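MbDLG-3 protein (Monosiga brevicollis, PDB 6X1N) probably binds C-terminal peptides of partner proteins through this PDZ domain, one part of a Dlg-type scaffold that also carries SH3 and guanylate-kinase-like domains. Local coordinates at residues 6-10 with 52-56; 35-39 with 69-74. All coordinates share one frame; numbering follows the deposited sequence.

In the fold
Strand 6-11 opens the PDZ domain, and contact 1 is closed when the chain, long afterwards, leaves helix 48-52 and lays residues 52-56 against it. Before that return, residues 35-39 have led into strand 38-43, and these meet residues 69-74 further on in contact 2. The segments thus alternate along the chain and the two closures cross. Contact 1 ties the first strand to the turn after the short helix; contact 2 ties the entry of strand 38-43 to the loop that launches helix 74-82. Both reach the same antiparallel sheet, on opposite sides of the chain's centre. Their own centres lie about 18 Å apart, and the nearest atoms about 6 Å apart without touching.

Contact 1: 6-10 with 52-56; sequences RTVTL and SGQVF. With GOL (glycerol), chain B.
Arg6 reaches from its strand across Gln54 to Phe56. Its CB starts toward 52-56, and CG passes a bound glycerol, probably from the crystallisation liquor, 3.6 Å from glycerol O1. CD brushes Gln54 OE1 at 3.3 Å. A bend at chi3 (-80°) then swings the guanidinium round, so that NE donates to glycerol O1 in its plane (2.9 Å) while NH1 reaches back to Gln54 O (2.8 Å, N-H...O angle 145°), approaching from above the carbonyl plane. Phe56 CD2 lies over one guanidinium face, toward its rim, 3.6 Å from Arg6 NH2, the two planes turned 49° apart. NH1 also forms a salt bridge with Asp59 OD2; an alanine here would probably leave that carboxylate without its positive mate and Gln54 O without its side-chain donor. In this PDZ domain the contact packs the first strand against the turn that follows helix 48-52. Branched Val8 suits the middle because its methyls reach different partners, CG1 Val55 CG2 (4.0 Å) and CG2 Gln54; Leu93, Ile40 and Ile43 help bury Val55. Further along, Leu10 CD2 sits 3.9 Å from Ser52 CB. Small, polar Ser52 makes an ST turn, its OG accepting from Gln54 N (3.1 Å) and bonded also to Ala49 O.

Contact 2: 35-39 with 69-74; sequences PVGIF and LALASY
Ile38 packs on the 69-74 turn, whereas the flat ring of Phe39 next to it is turned elsewhere: the carbonyl oxygens of Val36 and Gly37 lie in plane at its edge, Gly37 O 3.6 Å from Phe39 CD1, and Met99, Leu22 and Gln60 also touch this side chain. Gly37 suits the spot between them, since at its positive phi (107°) a CB would jam against the carbonyl O of Val36 and crowd Phe39 CE1. Ile38 carries most of the packing. With CG1 anti to its carbonyl carbon (chi1 -60°), the longer branch runs into the turn, CG1 lying 3.9 Å from Ala72 CB and 4.0 Å from Leu69 CB, and CD1 coming 3.5 Å from Ala72 O. Small Ala72 leaves room for this branch. Val36 CG2 adds a looser apolar touch on Leu71 CD2 (4.3 Å). No hydrogen bond joins the segments directly; waters bridge them instead. One accepts from Ile38 N and donates to Leu69 O, which also receives Ala72 N in a type I turn; a second accepts from Gly37 N at 3.0 Å and lies 2.8 Å from Ala72 O. Ile38 pairs with Ile61 of strand 59-64, and Ser73, whose OG takes Gln76 N, is the N-cap of helix 74-82; in PDZ domains this helix and the strand corresponding to 19-22, which Tyr74 touches at Leu21, flank the peptide groove.

Contact 1: 6-10 with 52-56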
loop_
_atom_site.group_PDB
_atom_site.type_symbol
_atom_site.label_atom_id
_atom_site.label_comp_id
_atom_site.label_asym_id
_atom_site.label_seq_id
_atom_site.Cartn_x
_atom_site.Cartn_y
_atom_site.Cartn_z
ATOM N N ARG A 6 5.605 10.155 0.092
ATOM C CA ARG A 6 5.880 9.957 -1.325
ATOM C C ARG A 6 4.568 9.812 -2.083
ATOM O O ARG A 6 3.668 9.081 -1.651
ATOM C CB ARG A 6 6.742 8.710 -1.539
ATOM C CG ARG A 6 8.214 8.980 -1.295
ATOM C CD ARG A 6 9.038 7.700 -1.129
ATOM N NE ARG A 6 8.930 7.132 0.216
ATOM C CZ ARG A 6 8.343 5.976 0.530
ATOM N NH1 ARG A 6 7.797 5.202 -0.403
ATOM N NH2 ARG A 6 8.320 5.596 1.802
ATOM N N THR A 7 4.456 10.508 -3.204
ATOM C CA THR A 7 3.317 10.379 -4.102
ATOM C C THR A 7 3.859 9.740 -5.369
ATOM O O THR A 7 4.713 10.319 -6.047
ATOM C CB THR A 7 2.680 11.738 -4.386
ATOM O OG1 THR A 7 2.207 12.308 -3.157
ATOM C CG2 THR A 7 1.503 11.564 -5.317
ATOM N N VAL A 8 3.397 8.534 -5.664
ATOM C CA VAL A 8 3.968 7.701 -6.712
ATOM C C VAL A 8 2.843 7.267 -7.635
ATOM O O VAL A 8 1.781 6.845 -7.165
ATOM C CB VAL A 8 4.654 6.462 -6.104
ATOM C CG1 VAL A 8 5.227 5.578 -7.196
ATOM C CG2 VAL A 8 5.742 6.885 -5.120
ATOM N N THR A 9 3.062 7.367 -8.938
ATOM C CA THR A 9 2.150 6.794 -9.914
ATOM C C THR A 9 2.828 5.587 -10.537
ATOM O O THR A 9 3.934 5.700 -11.074
ATOM C CB THR A 9 1.775 7.805 -10.994
ATOM O OG1 THR A 9 1.064 8.892 -10.391
ATOM C CG2 THR A 9 0.892 7.149 -12.045
ATOM N N LEU A 10 2.191 4.435 -10.430
ATOM C CA LEU A 10 2.681 3.211 -11.035
ATOM C C LEU A 10 1.792 2.843 -12.206
ATOM O O LEU A 10 0.572 3.030 -12.154
ATOM C CB LEU A 10 2.656 2.056 -10.036
ATOM C CG LEU A 10 3.462 2.220 -8.747
ATOM C CD1 LEU A 10 3.277 0.982 -7.888
ATOM C CD2 LEU A 10 4.930 2.445 -9.048
ATOM N N SER A 52 10.205 1.881 -9.979
ATOM C CA SER A 52 10.050 3.239 -9.473
ATOM C C SER A 52 11.141 3.586 -8.471
ATOM O O SER A 52 11.571 4.742 -8.403
ATOM C CB SER A 52 8.677 3.397 -8.820
ATOM O OG SER A 52 8.653 2.882 -7.500
ATOM N N GLY A 53 11.569 2.617 -7.660
ATOM C CA GLY A 53 12.513 2.885 -6.593
ATOM C C GLY A 53 11.961 3.728 -5.469
ATOM O O GLY A 53 12.724 4.166 -4.606
ATOM N N GLN A 54 10.651 3.959 -5.443
ATOM C CA GLN A 54 10.048 4.850 -4.459
ATOM C C GLN A 54 8.893 4.190 -3.722
ATOM O O GLN A 54 8.047 4.884 -3.152
ATOM C CB GLN A 54 9.616 6.170 -5.099
ATOM C CG GLN A 54 10.796 7.062 -5.488
ATOM C CD GLN A 54 11.527 7.656 -4.275
ATOM O OE1 GLN A 54 11.046 8.608 -3.651
ATOM N NE2 GLN A 54 12.698 7.106 -3.951
ATOM N N VAL A 55 8.849 2.865 -3.722
ATOM C CA VAL A 55 7.839 2.078 -3.029
ATOM C C VAL A 55 8.583 1.030 -2.219
ATOM O O VAL A 55 9.381 0.274 -2.786
ATOM C CB VAL A 55 6.882 1.403 -4.026
ATOM C CG1 VAL A 55 5.810 0.615 -3.300
ATOM C CG2 VAL A 55 6.275 2.439 -4.990
ATOM N N PHE A 56 8.348 0.982 -0.908
ATOM C CA PHE A 56 9.150 0.146 -0.035
ATOM C C PHE A 56 8.274 -0.731 0.841
ATOM O O PHE A 56 7.225 -0.305 1.333
ATOM C CB PHE A 56 10.023 0.998 0.903
ATOM C CG PHE A 56 10.899 1.994 0.197
ATOM C CD1 PHE A 56 11.716 1.606 -0.845
ATOM C CD2 PHE A 56 10.894 3.320 0.587
ATOM C CE1 PHE A 56 12.529 2.535 -1.478
ATOM C CE2 PHE A 56 11.692 4.244 -0.041
ATOM C CZ PHE A 56 12.512 3.856 -1.072
HETATM C C1 GOL B . 12.009 9.427 1.094
HETATM O O1 GOL B . 10.652 9.137 1.363
HETATM C C2 GOL B . 12.339 9.065 -0.348
HETATM O O2 GOL B . 11.712 9.960 -1.241
HETATM C C3 GOL B . 13.847 9.091 -0.549
HETATM O O3 GOL B . 14.148 8.821 -1.904
#

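Contact 2: 35-39 with 69-74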
loop_
_atom_site.group_PDB
_atom_site.type_symbol
_atom_site.label_atom_id
_atom_site.label_comp_id
_atom_site.label_asym_id
_atom_site.label_seq_id
_atom_site.Cartn_x
_atom_site.Cartn_y
_atom_site.Cartn_z
ATOM N N PRO A 35 -3.446 -3.316 15.245
ATOM C CA PRO A 35 -2.896 -2.756 14.008
ATOM C C PRO A 35 -4.008 -2.366 13.051
ATOM O O PRO A 35 -5.066 -2.996 12.982
ATOM C CB PRO A 35 -2.051 -3.899 13.439
ATOM C CG PRO A 35 -2.636 -5.136 14.041
ATOM C CD PRO A 35 -3.142 -4.748 15.399
ATOM N N VAL A 36 -3.759 -1.291 12.314
ATOM C CA VAL A 36 -4.740 -0.751 11.386
ATOM C C VAL A 36 -3.972 -0.008 10.304
ATOM O O VAL A 36 -2.870 0.499 10.536
ATOM C CB VAL A 36 -5.758 0.135 12.150
ATOM C CG1 VAL A 36 -5.059 1.313 12.806
ATOM C CG2 VAL A 36 -6.907 0.592 11.267
ATOM N N GLY A 37 -4.554 0.040 9.117
ATOM C CA GLY A 37 -3.909 0.632 7.961
ATOM C C GLY A 37 -3.441 -0.425 6.974
ATOM O O GLY A 37 -3.282 -1.605 7.294
ATOM N N ILE A 38 -3.244 0.016 5.744
ATOM C CA ILE A 38 -2.786 -0.839 4.653
ATOM C C ILE A 38 -1.296 -0.615 4.469
ATOM O O ILE A 38 -0.830 0.531 4.488
ATOM C CB ILE A 38 -3.545 -0.485 3.363
ATOM C CG1 ILE A 38 -5.054 -0.693 3.549
ATOM C CG2 ILE A 38 -3.002 -1.297 2.182
ATOM C CD1 ILE A 38 -5.421 -2.097 3.982
ATOM N N PHE A 39 -0.541 -1.699 4.282
ATOM C CA PHE A 39 0.914 -1.642 4.190
ATOM C C PHE A 39 1.437 -2.414 2.993
ATOM O O PHE A 39 0.846 -3.409 2.575
ATOM C CB PHE A 39 1.543 -2.196 5.466
ATOM C CG PHE A 39 1.458 -1.239 6.594
ATOM C CD1 PHE A 39 0.269 -1.048 7.261
ATOM C CD2 PHE A 39 2.550 -0.475 6.944
ATOM C CE1 PHE A 39 0.182 -0.116 8.269
ATOM C CE2 PHE A 39 2.465 0.442 7.960
ATOM C CZ PHE A 39 1.291 0.632 8.610
ATOM N N LEU A 69 -7.342 5.038 2.566
ATOM C CA LEU A 69 -7.226 3.667 3.047
ATOM C C LEU A 69 -6.941 3.565 4.544
ATOM O O LEU A 69 -6.540 2.497 5.015
ATOM C CB LEU A 69 -6.177 2.897 2.246
ATOM C CG LEU A 69 -6.450 2.765 0.751
ATOM C CD1 LEU A 69 -5.352 1.933 0.098
ATOM C CD2 LEU A 69 -7.810 2.151 0.479
ATOM N N ALA A 70 -7.170 4.636 5.313
ATOM C CA ALA A 70 -6.824 4.591 6.731
ATOM C C ALA A 70 -7.489 3.418 7.439
ATOM O O ALA A 70 -6.883 2.790 8.318
ATOM C CB ALA A 70 -7.210 5.908 7.411
ATOM N N LEU A 71 -8.745 3.122 7.090
ATOM C CA LEU A 71 -9.534 2.113 7.785
ATOM C C LEU A 71 -9.876 0.928 6.893
ATOM O O LEU A 71 -10.757 0.137 7.237
ATOM C CB LEU A 71 -10.814 2.724 8.362
ATOM C CG LEU A 71 -10.678 3.938 9.288
ATOM C CD1 LEU A 71 -12.069 4.371 9.753
ATOM C CD2 LEU A 71 -9.816 3.590 10.468
ATOM N N ALA A 72 -9.203 0.788 5.754
ATOM C CA ALA A 72 -9.550 -0.265 4.812
ATOM C C ALA A 72 -9.150 -1.629 5.361
ATOM O O ALA A 72 -8.154 -1.772 6.066
ATOM C CB ALA A 72 -8.859 -0.021 3.471
ATOM N N SER A 73 -9.939 -2.647 5.022
ATOM C CA SER A 73 -9.497 -4.017 5.256
ATOM C C SER A 73 -8.496 -4.438 4.178
ATOM O O SER A 73 -8.435 -3.853 3.098
ATOM C CB SER A 73 -10.689 -4.973 5.186
ATOM O OG SER A 73 -11.248 -4.924 3.890
ATOM N N TYR A 74 -7.763 -5.520 4.461
ATOM C CA TYR A 74 -6.980 -6.162 3.413
ATOM C C TYR A 74 -7.843 -6.442 2.196
ATOM O O TYR A 74 -7.484 -6.087 1.072
ATOM C CB TYR A 74 -6.381 -7.475 3.910
ATOM C CG TYR A 74 -5.915 -8.283 2.725
ATOM C CD1 TYR A 74 -4.759 -7.924 2.048
ATOM C CD2 TYR A 74 -6.662 -9.359 2.228
ATOM C CE1 TYR A 74 -4.334 -8.624 0.929
ATOM C CE2 TYR A 74 -6.254 -10.057 1.102
ATOM C CZ TYR A 74 -5.086 -9.689 0.471
ATOM O OH TYR A 74 -4.669 -10.381 -0.645
HETATM O O HOH W 1 -7.426 -0.556 8.455
HETATM O O HOH W 2 -3.692 2.839 5.330
#